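Local coordinates for malonyl CoA-acyl carrier protein transacylase (Burkholderia pseudomallei 1710b, PDB 3EZO) that probably transfers the malonyl group of malonyl-CoA onto the holo form of the acyl carrier protein, releasing free CoA, at residues Glu41-Asp44 / Gln48-Gly51; Gly24-Phe29 / Leu73-Ala78; Ala164-Phe167 / Val173-Ala176. All blocks are in the same frame, centred on the assembly; numbering follows the deposited sequence.

Interaction 1 (Glu41-Asp44 / Gln48-Gly51); sequences EASD and QDIG
The tight corner between helix 33-46 and helix 50-56 is closed by S43 and I50, a compact example of how a serine near the end of one helix can help to start the next. I50 donates its backbone N to S43 OG at 2.9 Å, with an N-H...O angle of 160°. The first torsion of S43 (chi1 -57°) sets OG beside its own backbone N, and from there it also bonds back to the carbonyl of L39, one turn earlier. One hydroxyl thus ties the outgoing helix to the incoming one.

Water extends the link: a single molecule donates to S43 OG (2.8 Å) and to D49 OD1 (2.7 Å) while accepting from G51 N (3.0 Å). D49 is the N-cap of helix 50-56, and the same OD1 receives the backbone N of K52, so the water and the cap share one carboxylate oxygen. S43 CA also makes a CH...O contact of 3.1 Å with Q48 O.

On the buried flank the contact turns apolar, with A42 CB against I50 CG1 at 4.1 Å. A42 also rests on L117 of helix 113-128. E41 joins helix 65-85 through a salt bridge to R81, so helix 65-85 and helix 113-128 both border the corner.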
loop_
_atom_site.group_PDB
_atom_site.type_symbol
_atom_site.label_atom_id
_atom_site.label_comp_id
_atom_site.label_asym_id
_atom_site.label_seq_id
_atom_site.Cartn_x
_atom_site.Cartn_y
_atom_site.Cartn_z
ATOM N N GLU A 41 13.044 9.962 -14.015
ATOM C CA GLU A 41 12.684 10.965 -13.004
ATOM C C GLU A 41 12.974 10.427 -11.602
ATOM O O GLU A 41 13.543 11.127 -10.751
ATOM C CB GLU A 41 11.197 11.357 -13.164
ATOM C CG GLU A 41 10.723 12.307 -12.075
ATOM C CD GLU A 41 9.270 12.869 -12.277
ATOM O OE1 GLU A 41 8.479 12.380 -13.148
ATOM O OE2 GLU A 41 8.973 13.837 -11.533
ATOM N N ALA A 42 12.578 9.188 -11.361
ATOM C CA ALA A 42 12.845 8.536 -10.074
ATOM C C ALA A 42 14.362 8.473 -9.747
ATOM O O ALA A 42 14.791 8.804 -8.611
ATOM C CB ALA A 42 12.207 7.139 -10.025
ATOM N N SER A 43 15.180 8.102 -10.738
ATOM C CA SER A 43 16.673 8.028 -10.556
ATOM C C SER A 43 17.239 9.402 -10.272
ATOM O O SER A 43 18.106 9.618 -9.385
ATOM C CB SER A 43 17.349 7.429 -11.810
ATOM O OG SER A 43 16.812 6.130 -12.114
ATOM N N ASP A 44 16.743 10.382 -11.014
ATOM C CA ASP A 44 17.188 11.742 -10.744
ATOM C C ASP A 44 16.810 12.170 -9.313
ATOM O O ASP A 44 17.631 12.775 -8.633
ATOM C CB ASP A 44 16.641 12.719 -11.788
ATOM C CG ASP A 44 16.915 14.176 -11.419
ATOM O OD1 ASP A 44 18.076 14.526 -11.107
ATOM O OD2 ASP A 44 15.967 14.993 -11.429
ATOM N N GLN A 48 20.035 7.037 -7.497
ATOM C CA GLN A 48 20.497 5.773 -8.063
ATOM C C GLN A 48 19.655 5.330 -9.251
ATOM O O GLN A 48 18.522 5.758 -9.414
ATOM C CB GLN A 48 20.545 4.670 -6.995
ATOM C CG GLN A 48 19.237 4.016 -6.727
ATOM C CD GLN A 48 19.339 2.835 -5.759
ATOM O OE1 GLN A 48 18.807 2.888 -4.641
ATOM N NE2 GLN A 48 20.005 1.759 -6.198
ATOM N N ASP A 49 20.196 4.417 -10.049
ATOM C CA ASP A 49 19.474 3.866 -11.201
ATOM C C ASP A 49 18.308 2.946 -10.821
ATOM O O ASP A 49 18.451 1.712 -10.646
ATOM C CB ASP A 49 20.449 3.161 -12.128
ATOM C CG ASP A 49 19.869 2.889 -13.504
ATOM O OD1 ASP A 49 18.627 2.748 -13.647
ATOM O OD2 ASP A 49 20.681 2.802 -14.453
ATOM N N ILE A 50 17.114 3.535 -10.750
ATOM C CA ILE A 50 15.923 2.783 -10.304
ATOM C C ILE A 50 15.479 1.768 -11.329
ATOM O O ILE A 50 15.071 0.616 -11.006
ATOM C CB ILE A 50 14.759 3.732 -9.940
ATOM C CG1 ILE A 50 15.186 4.652 -8.776
ATOM C CG2 ILE A 50 13.522 2.904 -9.560
ATOM C CD1 ILE A 50 15.513 3.829 -7.485
ATOM N N GLY A 51 15.553 2.159 -12.599
ATOM C CA GLY A 51 15.368 1.176 -13.665
ATOM C C GLY A 51 16.196 -0.101 -13.536
ATOM O O GLY A 51 15.666 -1.213 -13.682
HETATM O O HOH W 1 16.593 4.407 -14.366
#

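Interaction 2 (Gly24-Phe29 / Leu73-Ala78); sequences GMLNAF and LTAAYA
M25 and L26 meet A75 of helix 65-85 from two directions, and the methyl of that alanine is the point on which both side chains converge. M25 brings its terminal CE to 3.8 Å from A75 CB. L26 uses one branch, CD1, which lies 4.1 Å from both CA and CB of A75, while its other branch, CD2, comes to 4.2 Å from A75 O. No polar bond joins the two segments; the contact consists of carbon packing, and the small side chain of A75 lets the larger ones come close to the backbone of helix 65-85.

The torsions of M25 explain its reach. CG stands between the backbone N and the carbonyl carbon (chi1 62°), and beyond it the chain is extended, which carries CE across to the helix.

A second layer shapes the loop itself. A type I turn from G24 to N27 is closed by N27 N to G24 O at 3.0 Å, and it places M25 and L26 at its two central positions. A short 3-10 segment follows, in which F29 N bonds to L26 O. Farther out, G24 makes a backbone bond with I54, L26 leans on L39 of helix 33-46, and P283 touches both M25 and A75, so the methionine-alanine pair has a common neighbour.

The loop that follows strand 11-15 thus packs on helix 65-85 within the helical connection to the adjacent parallel strand 93-96, a beta-alpha-beta crossover.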
loop_
_atom_site.group_PDB
_atom_site.type_symbol
_atom_site.label_atom_id
_atom_site.label_comp_id
_atom_site.label_asym_id
_atom_site.label_seq_id
_atom_site.Cartn_x
_atom_site.Cartn_y
_atom_site.Cartn_z
ATOM N N GLY A 24 12.635 -7.536 -12.345
ATOM C CA GLY A 24 12.169 -7.660 -13.708
ATOM C C GLY A 24 10.742 -7.230 -13.930
ATOM O O GLY A 24 10.230 -7.342 -15.059
ATOM N N MET A 25 10.074 -6.717 -12.891
ATOM C CA MET A 25 8.632 -6.456 -13.002
ATOM C C MET A 25 8.198 -5.422 -14.047
ATOM O O MET A 25 7.036 -5.447 -14.451
ATOM C CB MET A 25 8.017 -6.063 -11.659
ATOM C CG MET A 25 8.545 -4.820 -11.069
ATOM S SD MET A 25 7.837 -4.540 -9.435
ATOM C CE MET A 25 8.858 -3.194 -8.909
ATOM N N LEU A 26 9.074 -4.500 -14.439
ATOM C CA LEU A 26 8.748 -3.549 -15.508
ATOM C C LEU A 26 9.372 -3.888 -16.876
ATOM O O LEU A 26 9.383 -3.045 -17.785
ATOM C CB LEU A 26 9.194 -2.152 -15.103
ATOM C CG LEU A 26 8.408 -1.564 -13.921
ATOM C CD1 LEU A 26 9.016 -0.238 -13.575
ATOM C CD2 LEU A 26 6.939 -1.432 -14.274
ATOM N N ASN A 27 9.891 -5.107 -17.036
ATOM C CA ASN A 27 10.588 -5.442 -18.284
ATOM C C ASN A 27 9.696 -5.285 -19.489
ATOM O O ASN A 27 10.117 -4.796 -20.504
ATOM C CB ASN A 27 11.164 -6.874 -18.245
ATOM C CG ASN A 27 12.362 -7.001 -17.348
ATOM O OD1 ASN A 27 12.898 -6.019 -16.824
ATOM N ND2 ASN A 27 12.795 -8.239 -17.148
ATOM N N ALA A 28 8.442 -5.675 -19.353
ATOM C CA ALA A 28 7.516 -5.679 -20.440
ATOM C C ALA A 28 7.190 -4.249 -20.906
ATOM O O ALA A 28 6.726 -4.056 -22.031
ATOM C CB ALA A 28 6.264 -6.443 -20.046
ATOM N N PHE A 29 7.459 -3.262 -20.051
ATOM C CA PHE A 29 7.251 -1.851 -20.373
ATOM C C PHE A 29 8.550 -1.147 -20.812
ATOM O O PHE A 29 8.591 0.088 -20.899
ATOM C CB PHE A 29 6.725 -1.136 -19.133
ATOM C CG PHE A 29 5.241 -1.116 -18.997
ATOM C CD1 PHE A 29 4.425 -0.780 -20.056
ATOM C CD2 PHE A 29 4.658 -1.344 -17.754
ATOM C CE1 PHE A 29 3.065 -0.697 -19.897
ATOM C CE2 PHE A 29 3.312 -1.272 -17.598
ATOM C CZ PHE A 29 2.503 -0.949 -18.667
ATOM N N LEU A 73 6.111 2.912 -5.517
ATOM C CA LEU A 73 5.525 4.172 -5.938
ATOM C C LEU A 73 5.854 4.397 -7.424
ATOM O O LEU A 73 4.977 4.684 -8.224
ATOM C CB LEU A 73 6.098 5.311 -5.092
ATOM C CG LEU A 73 5.705 6.726 -5.466
ATOM C CD1 LEU A 73 4.445 7.172 -4.732
ATOM C CD2 LEU A 73 6.842 7.681 -5.142
ATOM N N THR A 74 7.132 4.250 -7.765
ATOM C CA THR A 74 7.600 4.440 -9.154
ATOM C C THR A 74 6.931 3.472 -10.128
ATOM O O THR A 74 6.409 3.873 -11.159
ATOM C CB THR A 74 9.100 4.266 -9.226
ATOM O OG1 THR A 74 9.705 5.228 -8.378
ATOM C CG2 THR A 74 9.612 4.428 -10.675
ATOM N N ALA A 75 6.922 2.192 -9.779
ATOM C CA ALA A 75 6.455 1.148 -10.694
ATOM C C ALA A 75 4.973 1.276 -10.962
ATOM O O ALA A 75 4.522 1.202 -12.122
ATOM C CB ALA A 75 6.798 -0.268 -10.131
ATOM N N ALA A 76 4.215 1.471 -9.883
ATOM C CA ALA A 76 2.773 1.672 -10.002
ATOM C C ALA A 76 2.447 2.979 -10.671
ATOM O O ALA A 76 1.571 3.006 -11.540
ATOM C CB ALA A 76 2.068 1.518 -8.657
ATOM N N TYR A 77 3.167 4.051 -10.353
ATOM C CA TYR A 77 2.928 5.320 -11.044
ATOM C C TYR A 77 3.312 5.272 -12.537
ATOM O O TYR A 77 2.603 5.798 -13.370
ATOM C CB TYR A 77 3.587 6.510 -10.352
ATOM C CG TYR A 77 3.044 7.827 -10.852
ATOM C CD1 TYR A 77 1.674 8.082 -10.902
ATOM C CD2 TYR A 77 3.898 8.811 -11.311
ATOM C CE1 TYR A 77 1.181 9.330 -11.393
ATOM C CE2 TYR A 77 3.424 10.015 -11.797
ATOM C CZ TYR A 77 2.077 10.265 -11.850
ATOM O OH TYR A 77 1.683 11.503 -12.324
ATOM N N ALA A 78 4.398 4.591 -12.853
ATOM C CA ALA A 78 4.788 4.335 -14.230
ATOM C C ALA A 78 3.627 3.746 -14.969
ATOM O O ALA A 78 3.356 4.112 -16.114
ATOM C CB ALA A 78 6.018 3.368 -14.294
#

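Interaction 3 (Ala164-Phe167 / Val173-Ala176); sequences AVNF and VVIA
V165 and A176 make the closest carbon contact between the two segments of this beta hairpin: V165 CG2 sits 3.5 Å from A176 CB, nearer than carbon atoms usually pack. The crowding goes with a classic beta bulge, in which V165 and N166 together face the single residue V174. V165 has a helix-like psi of -16°, and this local turn of the backbone brings two successive N-H groups to one acceptor. V174 O therefore takes V165 N at 2.8 Å, lying in the carbonyl plane, and N166 N at 3.0 Å, tilted 19° from it. The return bond, from V174 N to N166 O at 2.9 Å, completes the hydrogen-bonded pair of N166 and V174. V173 CA adds a CH...O contact to the same N166 O.

Away from V165 and A176 the carbon contacts are longer. On one face of the sheet V173 CG1 touches both A164 CB, at 3.9 Å, and the ring of F167, whose CD1 is 4.1 Å away and is approached obliquely. Helix 146-156 covers F167 and V173 through D146. A164 is partly exposed. On the other face N166 and V174 run side by side, CB to CB at 3.7 Å, and V174 is again partly open to solvent.

Beyond the hairpin, strand 162-169 continues its backbone bonding through V165 and F167 to V261, while V173 and I175 bond to strand 136-142. The N166 side chain is about 6 Å from that of S98, a predicted active-site residue. V174 O, by accepting from both V165 and N166, restrains the backbone of the two residues whose side chains touch H207, the other predicted active-site residue.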
loop_
_atom_site.group_PDB
_atom_site.type_symbol
_atom_site.label_atom_id
_atom_site.label_comp_id
_atom_site.label_asym_id
_atom_site.label_seq_id
_atom_site.Cartn_x
_atom_site.Cartn_y
_atom_site.Cartn_z
ATOM N N ALA A 164 -4.665 -5.845 15.414
ATOM C CA ALA A 164 -5.044 -6.198 14.040
ATOM C C ALA A 164 -4.871 -4.931 13.183
ATOM O O ALA A 164 -5.509 -3.911 13.433
ATOM C CB ALA A 164 -6.443 -6.744 13.985
ATOM N N VAL A 165 -3.937 -4.964 12.240
ATOM C CA VAL A 165 -3.455 -3.726 11.594
ATOM C C VAL A 165 -3.658 -3.616 10.076
ATOM O O VAL A 165 -3.492 -2.540 9.543
ATOM C CB VAL A 165 -1.966 -3.417 11.962
ATOM C CG1 VAL A 165 -1.758 -3.419 13.503
ATOM C CG2 VAL A 165 -0.955 -4.387 11.257
ATOM N N ASN A 166 -3.933 -4.731 9.387
ATOM C CA ASN A 166 -4.344 -4.724 7.954
ATOM C C ASN A 166 -5.561 -5.606 7.781
ATOM O O ASN A 166 -5.470 -6.839 7.927
ATOM C CB ASN A 166 -3.288 -5.320 7.029
ATOM C CG ASN A 166 -2.044 -4.438 6.837
ATOM O OD1 ASN A 166 -1.841 -3.382 7.471
ATOM N ND2 ASN A 166 -1.195 -4.896 5.968
ATOM N N PHE A 167 -6.679 -4.990 7.434
ATOM C CA PHE A 167 -7.867 -5.707 7.044
ATOM C C PHE A 167 -7.951 -5.776 5.514
ATOM O O PHE A 167 -8.444 -4.858 4.875
ATOM C CB PHE A 167 -9.090 -5.003 7.669
ATOM C CG PHE A 167 -9.019 -4.913 9.165
ATOM C CD1 PHE A 167 -9.266 -6.016 9.944
ATOM C CD2 PHE A 167 -8.661 -3.729 9.792
ATOM C CE1 PHE A 167 -9.183 -5.919 11.351
ATOM C CE2 PHE A 167 -8.589 -3.637 11.177
ATOM C CZ PHE A 167 -8.846 -4.720 11.937
ATOM N N VAL A 173 -6.273 -11.177 7.604
ATOM C CA VAL A 173 -5.928 -10.087 8.515
ATOM C C VAL A 173 -4.478 -10.188 8.904
ATOM O O VAL A 173 -3.982 -11.268 9.231
ATOM C CB VAL A 173 -6.855 -10.067 9.767
ATOM C CG1 VAL A 173 -6.504 -8.905 10.682
ATOM C CG2 VAL A 173 -8.330 -10.054 9.343
ATOM N N VAL A 174 -3.775 -9.065 8.835
ATOM C CA VAL A 174 -2.431 -8.984 9.329
ATOM C C VAL A 174 -2.440 -8.294 10.687
ATOM O O VAL A 174 -3.063 -7.252 10.864
ATOM C CB VAL A 174 -1.502 -8.234 8.328
ATOM C CG1 VAL A 174 -0.085 -7.991 8.883
ATOM C CG2 VAL A 174 -1.463 -8.995 6.893
ATOM N N ILE A 175 -1.683 -8.847 11.624
ATOM C CA ILE A 175 -1.510 -8.250 12.961
ATOM C C ILE A 175 -0.070 -7.797 13.134
ATOM O O ILE A 175 0.810 -8.216 12.387
ATOM C CB ILE A 175 -1.890 -9.284 14.069
ATOM C CG1 ILE A 175 -0.901 -10.467 14.118
ATOM C CG2 ILE A 175 -3.321 -9.808 13.796
ATOM C CD1 ILE A 175 -1.069 -11.457 15.373
ATOM N N ALA A 176 0.148 -6.949 14.121
ATOM C CA ALA A 176 1.436 -6.322 14.354
ATOM C C ALA A 176 1.546 -5.898 15.809
ATOM O O ALA A 176 0.549 -5.565 16.440
ATOM C CB ALA A 176 1.635 -5.114 13.431
#

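Overall arrangement
Taken together, the three contacts show how chemistry follows position in a fold. Interactions 1 and 2 lie in the same helical connection, their centres 12 Å apart, and meet where A42 CB of helix 33-46 packs on T74 OG1 of helix 65-85 at 3.6 Å. Yet interaction 1, partly buried, combines polar links through a hydroxyl, a carboxylate and water with a small apolar contact, whereas interaction 2, buried, is purely apolar. Interaction 3, also buried, belongs to a separate antiparallel sheet on the opposite side of the chain's centre, and combines backbone bonds with apolar side-chain packing. Of the three, it alone adjoins the predicted active-site residues.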